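Side-chain contacts in uncharacterized protein (Legionella pneumophila subsp. pneumophila, PDB 5T2X), which is of unknown function but belongs to the DUF5630 family and folds as a single chain of consecutive helices without strands: residues F59-E62 with I68-T71; Q74-E79 with Q93-I98; H130-Y135 with Y173-K178; A200-R205 with N256-K261. All blocks are in the same frame, centred on the assembly; numbering follows the deposited sequence.

Contact 1 (F59-E62 with I68-T71); sequences FCEE and IWRT
Trp69 lays the benzo side of its indole beside the Cys60 side chain, CZ2 standing 3.9 Å from Cys60 CB, and turns its N-H onto the carbonyl of the same residue. The pair belongs to a helix-loop-helix unit, joining two successive helices, 54-60 and 66-76, across a short linker. The polar link is short and nearly straight: Trp69 NE1 to Cys60 O measures 2.8 Å, with an N-H...O angle of 169°. The oxygen lies in the indole plane, whereas the donor is tilted 27° from the carbonyl plane. With CG anti to its own carbonyl carbon (chi1 -56°), Trp69 swings back beside its backbone N and reaches the preceding helix. Thus one indole gives the carbonyl oxygen of the buried Cys60 a hydrogen-bond donor while its carbon edge packs on Cys60 CB, so that a single side chain makes both a polar and an apolar contact. Helix 91-111 flanks the indole through Ser92 and Lys96. Glu61 OE2 is hydrogen-bonded to Ser92 OG, and it approaches the indole obliquely, 4.4 Å from Trp69 CZ2.

Contact 2 (Q74-E79 with Q93-I98); sequences QNFNEE and QLVKGI
The backbone bond from Gly97 N to Gln93 O, 2.9 Å long, and its successor from Ile98 N to Leu94 O, 3.0 Å, wind the turn of helix 91-111 that offers Ile98 and Val95 to the ring of Phe76. No polar bond joins the two segments themselves. What joins them is a CH-pi contact in an all-helical fold, made between the last part of helix 66-76 and helix 91-111. Ile98 CG2 sits almost exactly on the ring axis, 3.9 Å from the centroid of the Phe76 ring and only 1° off its normal. Centring is confirmed by the ring carbons, each of which lies 4.1 Å from Ile98 CG2, so the methyl presses on the middle of the pi face and prefers no single bond. Its place follows from the branching of isoleucine: at chi1 -67°, CG1 folds back beside the backbone N, leaving CG2 anti to that N and pointed at the ring. Phe83 touches both Phe76 and Ile98, and its backbone N is bonded to Asn77 OD1; Leu43 adds a contact to both Phe76 and Val95. One aromatic group is met on one face and at an edge by residues three apart, for Val95, one turn before Ile98, approaches the same ring differently: its CG1 lies near the ring plane at the edge, 4.2 Å from Phe76 CE2.

Contact 3 (H130-Y135 with Y173-K178); sequences HCFYAY and YLLFYK
Leu175 reaches from helix 169-185 with a single methyl, CD2, which touches the opening turn of helix 132-147 in two places: 4.2 Å from Phe132 CE1 and 4.2 Å from Tyr135 O. This is apolar helix-to-helix packing near the middle of the chain. The methyl approaches the Phe132 ring obliquely, and its second neighbour is a backbone oxygen, so the leucine fits between a side chain and the main chain one turn on. Phe132 extends its ring with CG anti to the backbone N (chi1 173°), which brings the end of the side chain closer to Leu175 than its CB direction alone would suggest.

Behind this first shell lies the start of helix 132-147. Cys131 stands at the N-cap position, and its O receives the amide of Tyr135 at 3.1 Å. The Tyr135 ring leads away from Leu175, and its OH is hydrogen-bonded to His130 ND1 at 2.7 Å. His130 is itself the C-prime residue of a Schellman motif ending helix 117-128, so one helix stops almost where the next begins. Further out, His130 stacks on Tyr167, while His168 meets Phe132 edge-to-face and bonds to His130 O. Within the tyrosine-histidine pair, Tyr135 CZ lies in the plane of the His130 imidazole, at its edge.

Contact 4 (A200-R205 with N256-K261); sequences ALLIAR and NKIYDK
Helix-helix packing between helix 191-207 and the long C-terminal helix 252-272 is carried, between these two segments, mainly by Leu202, set against a tyrosine face. The backbones come close at this point, Leu202 CA and Tyr259 CA being 7.3 Å apart, and the side chains cross at about a right angle. Leu202 CD1 stands over the centre of the Tyr259 ring, 3.7 Å from the centroid and 7° off the normal, a well-centred CH-pi contact. CD1 alone sits over the face; its sister methyl overhangs beyond the CE2-CZ side, Leu202 CD2 lying 3.9 Å from Tyr259 CE2. Leu202 CG is anti to the carbonyl carbon (chi1 -64°), a torsion that keeps the fork directed at the neighbouring helix.

Ile258, adjacent to the tyrosine, supplies a lesser, aliphatic contact. The pairing shows how a helix can use two successive residues, one aromatic and one branched, to receive a single leucine. Ala262, farther along the same helix, also touches Leu202, and a third helix, 237-248, adds Ile241. Arg205, nearly one turn on from Leu202, turns to that third helix as well and forms a salt bridge with Asp238. Against Ile258 the contact is looser than against the ring, Leu202 CD1 lying 4.2 Å from Ile258 CG2.

How the contacts relate
All four contacts are largely buried, yet they differ in depth: contact 3 lies about 6 Å (centre to centre) from the middle of the chain, contacts 1 and 4 about 19 and 21 Å out on opposite sides. Contacts 1 and 2 share helix 66-76 and touch, as Lys96 CE packs on Trp69 CH2. Contact 2 meets contact 3 through Gly97 O and Cys131 SG; contact 3 meets contact 4 through Tyr173, Phe176 and Tyr177 of helix 169-185, which pack against helix 191-207. Thus the contacts form a series along the helical array. Contact 1 alone is hydrogen-bonded across its segments; contacts 2 and 4 place methyls over aromatic faces, whereas contact 3 relies on oblique apolar packing.

Contact 1 (F59-E62 with I68-T71)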
loop_
_atom_site.group_PDB
_atom_site.type_symbol
_atom_site.label_atom_id
_atom_site.label_comp_id
_atom_site.label_asym_id
_atom_site.label_seq_id
_atom_site.Cartn_x
_atom_site.Cartn_y
_atom_site.Cartn_z
ATOM N N PHE A 59 12.480 -11.750 16.462
ATOM C CA PHE A 59 13.739 -12.150 15.843
ATOM C C PHE A 59 13.729 -11.877 14.344
ATOM O O PHE A 59 14.745 -11.462 13.775
ATOM C CB PHE A 59 14.001 -13.630 16.126
ATOM C CG PHE A 59 15.255 -14.163 15.495
ATOM C CD1 PHE A 59 16.499 -13.820 15.997
ATOM C CD2 PHE A 59 15.188 -15.024 14.412
ATOM C CE1 PHE A 59 17.655 -14.314 15.421
ATOM C CE2 PHE A 59 16.340 -15.522 13.833
ATOM C CZ PHE A 59 17.575 -15.167 14.339
ATOM N N CYS A 60 12.584 -12.090 13.691
ATOM C CA CYS A 60 12.474 -11.898 12.250
ATOM C C CYS A 60 12.338 -10.436 11.848
ATOM O O CYS A 60 12.385 -10.135 10.649
ATOM C CB CYS A 60 11.282 -12.691 11.704
ATOM S SG CYS A 60 11.503 -14.488 11.743
ATOM N N GLU A 61 12.170 -9.524 12.802
ATOM C CA GLU A 61 12.085 -8.102 12.504
ATOM C C GLU A 61 13.394 -7.365 12.752
ATOM O O GLU A 61 13.478 -6.167 12.465
ATOM C CB GLU A 61 10.964 -7.450 13.322
ATOM C CG GLU A 61 9.562 -7.874 12.907
ATOM C CD GLU A 61 9.273 -7.595 11.445
ATOM O OE1 GLU A 61 9.764 -6.572 10.922
ATOM O OE2 GLU A 61 8.557 -8.403 10.817
ATOM N N GLU A 62 14.407 -8.045 13.279
ATOM C CA GLU A 62 15.705 -7.421 13.478
ATOM C C GLU A 62 16.411 -7.225 12.136
ATOM O O GLU A 62 16.035 -7.805 11.113
ATOM C CB GLU A 62 16.564 -8.262 14.424
ATOM C CG GLU A 62 15.980 -8.383 15.824
ATOM C CD GLU A 62 16.751 -9.342 16.707
ATOM O OE1 GLU A 62 17.759 -9.910 16.236
ATOM O OE2 GLU A 62 16.348 -9.532 17.874
ATOM N N ILE A 68 16.054 -12.883 5.244
ATOM C CA ILE A 68 15.032 -13.923 5.199
ATOM C C ILE A 68 13.862 -13.473 4.336
ATOM O O ILE A 68 13.337 -14.242 3.522
ATOM C CB ILE A 68 14.575 -14.284 6.624
ATOM C CG1 ILE A 68 15.749 -14.811 7.453
ATOM C CG2 ILE A 68 13.438 -15.297 6.580
ATOM C CD1 ILE A 68 15.378 -15.166 8.877
ATOM N N TRP A 69 13.451 -12.212 4.486
ATOM C CA TRP A 69 12.321 -11.694 3.726
ATOM C C TRP A 69 12.708 -11.360 2.291
ATOM O O TRP A 69 11.900 -11.542 1.374
ATOM C CB TRP A 69 11.744 -10.465 4.429
ATOM C CG TRP A 69 11.339 -10.735 5.849
ATOM C CD1 TRP A 69 12.002 -10.349 6.978
ATOM C CD2 TRP A 69 10.186 -11.461 6.290
ATOM N NE1 TRP A 69 11.329 -10.784 8.095
ATOM C CE2 TRP A 69 10.212 -11.472 7.699
ATOM C CE3 TRP A 69 9.133 -12.103 5.630
ATOM C CZ2 TRP A 69 9.225 -12.096 8.459
ATOM C CZ3 TRP A 69 8.156 -12.723 6.387
ATOM C CH2 TRP A 69 8.209 -12.716 7.786
ATOM N N ARG A 70 13.934 -10.869 2.075
ATOM C CA ARG A 70 14.359 -10.524 0.722
ATOM C C ARG A 70 14.417 -11.749 -0.177
ATOM O O ARG A 70 14.133 -11.651 -1.376
ATOM C CB ARG A 70 15.720 -9.829 0.749
ATOM C CG ARG A 70 15.677 -8.431 1.326
ATOM C CD ARG A 70 16.922 -7.640 0.972
ATOM N NE ARG A 70 16.844 -6.288 1.515
ATOM C CZ ARG A 70 17.232 -5.958 2.742
ATOM N NH1 ARG A 70 17.732 -6.883 3.548
ATOM N NH2 ARG A 70 17.123 -4.705 3.161
ATOM N N THR A 71 14.782 -12.906 0.380
ATOM C CA THR A 71 14.745 -14.141 -0.394
ATOM C C THR A 71 13.333 -14.435 -0.882
ATOM O O THR A 71 13.131 -14.793 -2.049
ATOM C CB THR A 71 15.280 -15.303 0.444
ATOM O OG1 THR A 71 16.650 -15.054 0.787
ATOM C CG2 THR A 71 15.181 -16.611 -0.326
#

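Contact 2 (Q74-E79 with Q93-I98)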
loop_
_atom_site.group_PDB
_atom_site.type_symbol
_atom_site.label_atom_id
_atom_site.label_comp_id
_atom_site.label_asym_id
_atom_site.label_seq_id
_atom_site.Cartn_x
_atom_site.Cartn_y
_atom_site.Cartn_z
ATOM N N GLN A 74 12.394 -11.806 -3.548
ATOM C CA GLN A 74 12.984 -12.102 -4.847
ATOM C C GLN A 74 12.328 -13.299 -5.523
ATOM O O GLN A 74 12.459 -13.453 -6.742
ATOM C CB GLN A 74 14.488 -12.331 -4.693
ATOM C CG GLN A 74 15.258 -11.062 -4.346
ATOM C CD GLN A 74 16.678 -11.336 -3.894
ATOM O OE1 GLN A 74 17.008 -12.447 -3.477
ATOM N NE2 GLN A 74 17.530 -10.319 -3.973
ATOM N N ASN A 75 11.623 -14.143 -4.767
ATOM C CA ASN A 75 10.873 -15.231 -5.386
ATOM C C ASN A 75 9.614 -14.725 -6.078
ATOM O O ASN A 75 9.121 -15.372 -7.009
ATOM C CB ASN A 75 10.514 -16.290 -4.344
ATOM C CG ASN A 75 11.696 -17.168 -3.975
ATOM O OD1 ASN A 75 12.013 -17.341 -2.798
ATOM N ND2 ASN A 75 12.353 -17.727 -4.983
ATOM N N PHE A 76 9.079 -13.582 -5.641
ATOM C CA PHE A 76 7.922 -12.999 -6.311
ATOM C C PHE A 76 8.289 -12.350 -7.638
ATOM O O PHE A 76 7.403 -12.130 -8.471
ATOM C CB PHE A 76 7.245 -11.962 -5.411
ATOM C CG PHE A 76 6.467 -12.556 -4.272
ATOM C CD1 PHE A 76 5.359 -13.350 -4.513
ATOM C CD2 PHE A 76 6.833 -12.303 -2.960
ATOM C CE1 PHE A 76 4.637 -13.894 -3.468
ATOM C CE2 PHE A 76 6.115 -12.843 -1.910
ATOM C CZ PHE A 76 5.016 -13.639 -2.164
ATOM N N ASN A 77 9.564 -12.038 -7.852
ATOM C CA ASN A 77 9.972 -11.343 -9.062
ATOM C C ASN A 77 9.819 -12.239 -10.283
ATOM O O ASN A 77 10.135 -13.433 -10.246
ATOM C CB ASN A 77 11.418 -10.865 -8.938
ATOM C CG ASN A 77 11.599 -9.842 -7.836
ATOM O OD1 ASN A 77 10.651 -9.156 -7.449
ATOM N ND2 ASN A 77 12.820 -9.729 -7.326
ATOM N N GLU A 78 9.334 -11.651 -11.370
ATOM C CA GLU A 78 9.094 -12.340 -12.624
ATOM C C GLU A 78 10.194 -11.977 -13.626
ATOM O O GLU A 78 11.247 -11.450 -13.248
ATOM C CB GLU A 78 7.688 -11.990 -13.120
ATOM C CG GLU A 78 6.581 -12.429 -12.170
ATOM C CD GLU A 78 5.295 -11.650 -12.370
ATOM O OE1 GLU A 78 5.342 -10.571 -12.995
ATOM O OE2 GLU A 78 4.236 -12.116 -11.900
ATOM N N GLU A 79 9.956 -12.250 -14.910
ATOM C CA GLU A 79 10.981 -12.009 -15.920
ATOM C C GLU A 79 11.111 -10.524 -16.229
ATOM O O GLU A 79 12.216 -9.970 -16.212
ATOM C CB GLU A 79 10.664 -12.803 -17.188
ATOM C CG GLU A 79 11.840 -12.940 -18.146
ATOM C CD GLU A 79 11.476 -13.700 -19.408
ATOM O OE1 GLU A 79 10.420 -13.398 -20.001
ATOM O OE2 GLU A 79 12.242 -14.604 -19.804
ATOM N N GLN A 93 7.065 -6.158 5.991
ATOM C CA GLN A 93 5.767 -5.585 5.656
ATOM C C GLN A 93 5.497 -5.682 4.161
ATOM O O GLN A 93 4.360 -5.928 3.741
ATOM C CB GLN A 93 5.702 -4.131 6.118
ATOM C CG GLN A 93 5.741 -3.964 7.625
ATOM C CD GLN A 93 5.755 -2.511 8.045
ATOM O OE1 GLN A 93 6.523 -1.708 7.516
ATOM N NE2 GLN A 93 4.897 -2.163 8.996
ATOM N N LEU A 94 6.535 -5.499 3.341
ATOM C CA LEU A 94 6.362 -5.614 1.899
ATOM C C LEU A 94 6.031 -7.045 1.495
ATOM O O LEU A 94 5.126 -7.273 0.683
ATOM C CB LEU A 94 7.621 -5.127 1.184
ATOM C CG LEU A 94 7.620 -5.220 -0.343
ATOM C CD1 LEU A 94 6.490 -4.392 -0.934
ATOM C CD2 LEU A 94 8.962 -4.779 -0.903
ATOM N N VAL A 95 6.744 -8.022 2.059
ATOM C CA VAL A 95 6.536 -9.417 1.678
ATOM C C VAL A 95 5.198 -9.924 2.205
ATOM O O VAL A 95 4.432 -10.569 1.478
ATOM C CB VAL A 95 7.705 -10.287 2.172
ATOM C CG1 VAL A 95 7.396 -11.759 1.961
ATOM C CG2 VAL A 95 8.986 -9.905 1.450
ATOM N N LYS A 96 4.899 -9.649 3.477
ATOM C CA LYS A 96 3.617 -10.071 4.035
ATOM C C LYS A 96 2.457 -9.412 3.302
ATOM O O LYS A 96 1.433 -10.055 3.039
ATOM C CB LYS A 96 3.551 -9.747 5.527
ATOM C CG LYS A 96 4.519 -10.527 6.395
ATOM C CD LYS A 96 4.404 -10.069 7.839
ATOM C CE LYS A 96 5.447 -10.722 8.725
ATOM N NZ LYS A 96 5.394 -10.173 10.108
ATOM N N GLY A 97 2.598 -8.129 2.963
ATOM C CA GLY A 97 1.538 -7.444 2.242
ATOM C C GLY A 97 1.287 -8.041 0.871
ATOM O O GLY A 97 0.137 -8.183 0.447
ATOM N N ILE A 98 2.357 -8.401 0.161
ATOM C CA ILE A 98 2.204 -9.040 -1.142
ATOM C C ILE A 98 1.589 -10.424 -0.989
ATOM O O ILE A 98 0.708 -10.817 -1.763
ATOM C CB ILE A 98 3.560 -9.100 -1.868
ATOM C CG1 ILE A 98 4.030 -7.695 -2.243
ATOM C CG2 ILE A 98 3.474 -9.987 -3.103
ATOM C CD1 ILE A 98 5.475 -7.644 -2.692
#

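Contact 3 (H130-Y135 with Y173-K178)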
loop_
_atom_site.group_PDB
_atom_site.type_symbol
_atom_site.label_atom_id
_atom_site.label_comp_id
_atom_site.label_asym_id
_atom_site.label_seq_id
_atom_site.Cartn_x
_atom_site.Cartn_y
_atom_site.Cartn_z
ATOM N N HIS A 130 0.147 -2.592 5.409
ATOM C CA HIS A 130 0.203 -1.344 4.645
ATOM C C HIS A 130 0.546 -1.592 3.178
ATOM O O HIS A 130 1.242 -0.799 2.541
ATOM C CB HIS A 130 1.184 -0.355 5.277
ATOM C CG HIS A 130 0.946 -0.129 6.737
ATOM N ND1 HIS A 130 -0.226 0.404 7.226
ATOM C CD2 HIS A 130 1.729 -0.371 7.815
ATOM C CE1 HIS A 130 -0.157 0.483 8.543
ATOM N NE2 HIS A 130 1.019 0.019 8.926
ATOM N N CYS A 131 0.039 -2.694 2.632
ATOM C CA CYS A 131 0.247 -2.994 1.222
ATOM C C CYS A 131 -0.589 -2.059 0.357
ATOM O O CYS A 131 -1.785 -1.872 0.604
ATOM C CB CYS A 131 -0.114 -4.450 0.934
ATOM S SG CYS A 131 0.069 -4.937 -0.793
ATOM N N PHE A 132 0.045 -1.468 -0.662
ATOM C CA PHE A 132 -0.667 -0.537 -1.534
ATOM C C PHE A 132 -1.791 -1.234 -2.287
ATOM O O PHE A 132 -2.863 -0.652 -2.492
ATOM C CB PHE A 132 0.302 0.118 -2.519
ATOM C CG PHE A 132 -0.380 0.964 -3.563
ATOM C CD1 PHE A 132 -0.710 2.283 -3.297
ATOM C CD2 PHE A 132 -0.697 0.437 -4.807
ATOM C CE1 PHE A 132 -1.340 3.061 -4.251
ATOM C CE2 PHE A 132 -1.330 1.208 -5.762
ATOM C CZ PHE A 132 -1.649 2.524 -5.485
ATOM N N TYR A 133 -1.558 -2.474 -2.727
ATOM C CA TYR A 133 -2.593 -3.213 -3.441
ATOM C C TYR A 133 -3.833 -3.392 -2.578
ATOM O O TYR A 133 -4.964 -3.304 -3.073
ATOM C CB TYR A 133 -2.055 -4.575 -3.885
ATOM C CG TYR A 133 -0.756 -4.521 -4.659
ATOM C CD1 TYR A 133 -0.550 -3.572 -5.650
ATOM C CD2 TYR A 133 0.268 -5.421 -4.391
ATOM C CE1 TYR A 133 0.637 -3.524 -6.357
ATOM C CE2 TYR A 133 1.457 -5.380 -5.090
ATOM C CZ TYR A 133 1.637 -4.430 -6.072
ATOM O OH TYR A 133 2.823 -4.391 -6.768
ATOM N N ALA A 134 -3.642 -3.636 -1.280
ATOM C CA ALA A 134 -4.775 -3.825 -0.382
ATOM C C ALA A 134 -5.532 -2.521 -0.173
ATOM O O ALA A 134 -6.767 -2.492 -0.239
ATOM C CB ALA A 134 -4.297 -4.390 0.955
ATOM N N TYR A 135 -4.807 -1.430 0.090
ATOM C CA TYR A 135 -5.456 -0.132 0.251
ATOM C C TYR A 135 -6.215 0.263 -1.009
ATOM O O TYR A 135 -7.321 0.811 -0.931
ATOM C CB TYR A 135 -4.420 0.934 0.608
ATOM C CG TYR A 135 -3.951 0.885 2.045
ATOM C CD1 TYR A 135 -4.831 0.575 3.072
ATOM C CD2 TYR A 135 -2.624 1.147 2.373
ATOM C CE1 TYR A 135 -4.407 0.531 4.391
ATOM C CE2 TYR A 135 -2.191 1.104 3.688
ATOM C CZ TYR A 135 -3.086 0.794 4.691
ATOM O OH TYR A 135 -2.662 0.750 6.000
ATOM N N TYR A 173 -0.647 9.095 -3.354
ATOM C CA TYR A 173 -1.359 10.357 -3.526
ATOM C C TYR A 173 -2.206 10.359 -4.792
ATOM O O TYR A 173 -3.238 11.038 -4.841
ATOM C CB TYR A 173 -0.373 11.525 -3.531
ATOM C CG TYR A 173 0.065 11.928 -2.143
ATOM C CD1 TYR A 173 -0.673 12.838 -1.401
ATOM C CD2 TYR A 173 1.203 11.380 -1.566
ATOM C CE1 TYR A 173 -0.285 13.202 -0.124
ATOM C CE2 TYR A 173 1.599 11.739 -0.292
ATOM C CZ TYR A 173 0.851 12.650 0.424
ATOM O OH TYR A 173 1.240 13.010 1.692
ATOM N N LEU A 174 -1.798 9.611 -5.819
ATOM C CA LEU A 174 -2.656 9.464 -6.989
ATOM C C LEU A 174 -3.923 8.691 -6.652
ATOM O O LEU A 174 -4.993 8.983 -7.201
ATOM C CB LEU A 174 -1.893 8.782 -8.124
ATOM C CG LEU A 174 -0.900 9.667 -8.880
ATOM C CD1 LEU A 174 -0.255 8.900 -10.023
ATOM C CD2 LEU A 174 -1.589 10.920 -9.395
ATOM N N LEU A 175 -3.826 7.707 -5.754
ATOM C CA LEU A 175 -5.019 7.002 -5.300
ATOM C C LEU A 175 -5.940 7.932 -4.519
ATOM O O LEU A 175 -7.159 7.923 -4.723
ATOM C CB LEU A 175 -4.626 5.792 -4.449
ATOM C CG LEU A 175 -5.772 5.055 -3.753
ATOM C CD1 LEU A 175 -6.748 4.484 -4.770
ATOM C CD2 LEU A 175 -5.234 3.958 -2.846
ATOM N N PHE A 176 -5.371 8.743 -3.621
ATOM C CA PHE A 176 -6.166 9.730 -2.898
ATOM C C PHE A 176 -6.794 10.732 -3.856
ATOM O O PHE A 176 -7.948 11.135 -3.677
ATOM C CB PHE A 176 -5.289 10.444 -1.869
ATOM C CG PHE A 176 -6.057 11.282 -0.881
ATOM C CD1 PHE A 176 -6.382 12.599 -1.166
ATOM C CD2 PHE A 176 -6.435 10.756 0.342
ATOM C CE1 PHE A 176 -7.080 13.372 -0.252
ATOM C CE2 PHE A 176 -7.133 11.524 1.260
ATOM C CZ PHE A 176 -7.456 12.833 0.962
ATOM N N TYR A 177 -6.047 11.142 -4.883
ATOM C CA TYR A 177 -6.580 12.074 -5.871
ATOM C C TYR A 177 -7.747 11.458 -6.633
ATOM O O TYR A 177 -8.799 12.087 -6.796
ATOM C CB TYR A 177 -5.463 12.507 -6.825
ATOM C CG TYR A 177 -5.901 12.728 -8.257
ATOM C CD1 TYR A 177 -6.556 13.893 -8.636
ATOM C CD2 TYR A 177 -5.643 11.774 -9.235
ATOM C CE1 TYR A 177 -6.954 14.096 -9.946
ATOM C CE2 TYR A 177 -6.037 11.969 -10.546
ATOM C CZ TYR A 177 -6.689 13.131 -10.896
ATOM O OH TYR A 177 -7.080 13.325 -12.200
ATOM N N LYS A 178 -7.582 10.219 -7.101
ATOM C CA LYS A 178 -8.660 9.556 -7.825
ATOM C C LYS A 178 -9.847 9.261 -6.916
ATOM O O LYS A 178 -10.996 9.298 -7.369
ATOM C CB LYS A 178 -8.147 8.267 -8.467
ATOM C CG LYS A 178 -9.122 7.632 -9.445
ATOM C CD LYS A 178 -9.444 8.582 -10.589
ATOM C CE LYS A 178 -10.451 7.974 -11.552
ATOM N NZ LYS A 178 -10.758 8.891 -12.685
#

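Contact 4 (A200-R205 with N256-K261)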
loop_
_atom_site.group_PDB
_atom_site.type_symbol
_atom_site.label_atom_id
_atom_site.label_comp_id
_atom_site.label_asym_id
_atom_site.label_seq_id
_atom_site.Cartn_x
_atom_site.Cartn_y
_atom_site.Cartn_z
ATOM N N ALA A 200 -3.766 16.638 -3.611
ATOM C CA ALA A 200 -3.125 15.328 -3.675
ATOM C C ALA A 200 -2.493 15.087 -5.039
ATOM O O ALA A 200 -1.444 14.439 -5.135
ATOM C CB ALA A 200 -4.137 14.230 -3.351
ATOM N N LEU A 201 -3.116 15.594 -6.104
ATOM C CA LEU A 201 -2.540 15.439 -7.436
ATOM C C LEU A 201 -1.242 16.226 -7.567
ATOM O O LEU A 201 -0.272 15.740 -8.162
ATOM C CB LEU A 201 -3.548 15.880 -8.497
ATOM C CG LEU A 201 -3.093 15.818 -9.956
ATOM C CD1 LEU A 201 -2.651 14.411 -10.325
ATOM C CD2 LEU A 201 -4.208 16.289 -10.875
ATOM N N LEU A 202 -1.202 17.441 -7.014
ATOM C CA LEU A 202 0.020 18.235 -7.066
ATOM C C LEU A 202 1.130 17.597 -6.239
ATOM O O LEU A 202 2.290 17.566 -6.668
ATOM C CB LEU A 202 -0.257 19.661 -6.586
ATOM C CG LEU A 202 -1.222 20.491 -7.436
ATOM C CD1 LEU A 202 -1.462 21.856 -6.810
ATOM C CD2 LEU A 202 -0.699 20.637 -8.854
ATOM N N ILE A 203 0.795 17.082 -5.054
ATOM C CA ILE A 203 1.797 16.421 -4.222
ATOM C C ILE A 203 2.352 15.193 -4.933
ATOM O O ILE A 203 3.557 14.920 -4.881
ATOM C CB ILE A 203 1.202 16.062 -2.848
ATOM C CG1 ILE A 203 0.809 17.330 -2.089
ATOM C CG2 ILE A 203 2.193 15.246 -2.031
ATOM C CD1 ILE A 203 0.101 17.060 -0.778
ATOM N N ALA A 204 1.485 14.444 -5.618
ATOM C CA ALA A 204 1.940 13.262 -6.344
ATOM C C ALA A 204 2.956 13.631 -7.418
ATOM O O ALA A 204 3.910 12.884 -7.664
ATOM C CB ALA A 204 0.747 12.534 -6.961
ATOM N N ARG A 205 2.773 14.783 -8.065
ATOM C CA ARG A 205 3.732 15.211 -9.076
ATOM C C ARG A 205 5.036 15.669 -8.435
ATOM O O ARG A 205 6.124 15.315 -8.904
ATOM C CB ARG A 205 3.132 16.325 -9.932
ATOM C CG ARG A 205 3.966 16.681 -11.149
ATOM C CD ARG A 205 3.309 17.785 -11.960
ATOM N NE ARG A 205 3.968 17.982 -13.247
ATOM C CZ ARG A 205 3.609 18.901 -14.138
ATOM N NH1 ARG A 205 2.595 19.717 -13.883
ATOM N NH2 ARG A 205 4.267 19.004 -15.286
ATOM N N ASN A 256 -3.766 29.510 -5.315
ATOM C CA ASN A 256 -2.494 29.793 -4.657
ATOM C C ASN A 256 -2.412 29.134 -3.287
ATOM O O ASN A 256 -1.329 28.713 -2.865
ATOM C CB ASN A 256 -2.291 31.304 -4.531
ATOM C CG ASN A 256 -2.104 31.980 -5.874
ATOM O OD1 ASN A 256 -1.445 31.444 -6.765
ATOM N ND2 ASN A 256 -2.688 33.163 -6.029
ATOM N N LYS A 257 -3.540 29.030 -2.583
ATOM C CA LYS A 257 -3.537 28.361 -1.288
ATOM C C LYS A 257 -3.288 26.866 -1.441
ATOM O O LYS A 257 -2.564 26.266 -0.639
ATOM C CB LYS A 257 -4.858 28.619 -0.563
ATOM C CG LYS A 257 -4.907 28.082 0.861
ATOM C CD LYS A 257 -3.875 28.762 1.752
ATOM C CE LYS A 257 -4.090 30.269 1.803
ATOM N NZ LYS A 257 -5.440 30.625 2.324
ATOM N N ILE A 258 -3.871 26.251 -2.473
ATOM C CA ILE A 258 -3.699 24.816 -2.677
ATOM C C ILE A 258 -2.287 24.507 -3.160
ATOM O O ILE A 258 -1.659 23.544 -2.704
ATOM C CB ILE A 258 -4.767 24.290 -3.655
ATOM C CG1 ILE A 258 -6.164 24.455 -3.054
ATOM C CG2 ILE A 258 -4.503 22.833 -4.007
ATOM C CD1 ILE A 258 -7.284 24.020 -3.975
ATOM N N TYR A 259 -1.764 25.318 -4.085
ATOM C CA TYR A 259 -0.402 25.107 -4.569
ATOM C C TYR A 259 0.616 25.271 -3.447
ATOM O O TYR A 259 1.615 24.543 -3.396
ATOM C CB TYR A 259 -0.095 26.072 -5.714
ATOM C CG TYR A 259 -0.502 25.576 -7.085
ATOM C CD1 TYR A 259 -1.790 25.771 -7.563
ATOM C CD2 TYR A 259 0.409 24.923 -7.907
ATOM C CE1 TYR A 259 -2.164 25.324 -8.818
ATOM C CE2 TYR A 259 0.045 24.471 -9.163
ATOM C CZ TYR A 259 -1.243 24.675 -9.613
ATOM O OH TYR A 259 -1.613 24.229 -10.863
ATOM N N ASP A 260 0.381 26.219 -2.539
ATOM C CA ASP A 260 1.305 26.419 -1.427
ATOM C C ASP A 260 1.229 25.268 -0.431
ATOM O O ASP A 260 2.257 24.841 0.109
ATOM C CB ASP A 260 1.018 27.752 -0.735
ATOM C CG ASP A 260 1.455 28.945 -1.565
ATOM O OD1 ASP A 260 1.603 28.796 -2.797
ATOM O OD2 ASP A 260 1.648 30.034 -0.984
ATOM N N LYS A 261 0.024 24.754 -0.173
ATOM C CA LYS A 261 -0.112 23.615 0.729
ATOM C C LYS A 261 0.542 22.369 0.145
ATOM O O LYS A 261 1.169 21.592 0.873
ATOM C CB LYS A 261 -1.586 23.355 1.037
ATOM C CG LYS A 261 -2.229 24.390 1.949
ATOM C CD LYS A 261 -3.722 24.140 2.109
ATOM C CE LYS A 261 -3.997 22.764 2.694
ATOM N NZ LYS A 261 -5.456 22.501 2.835
#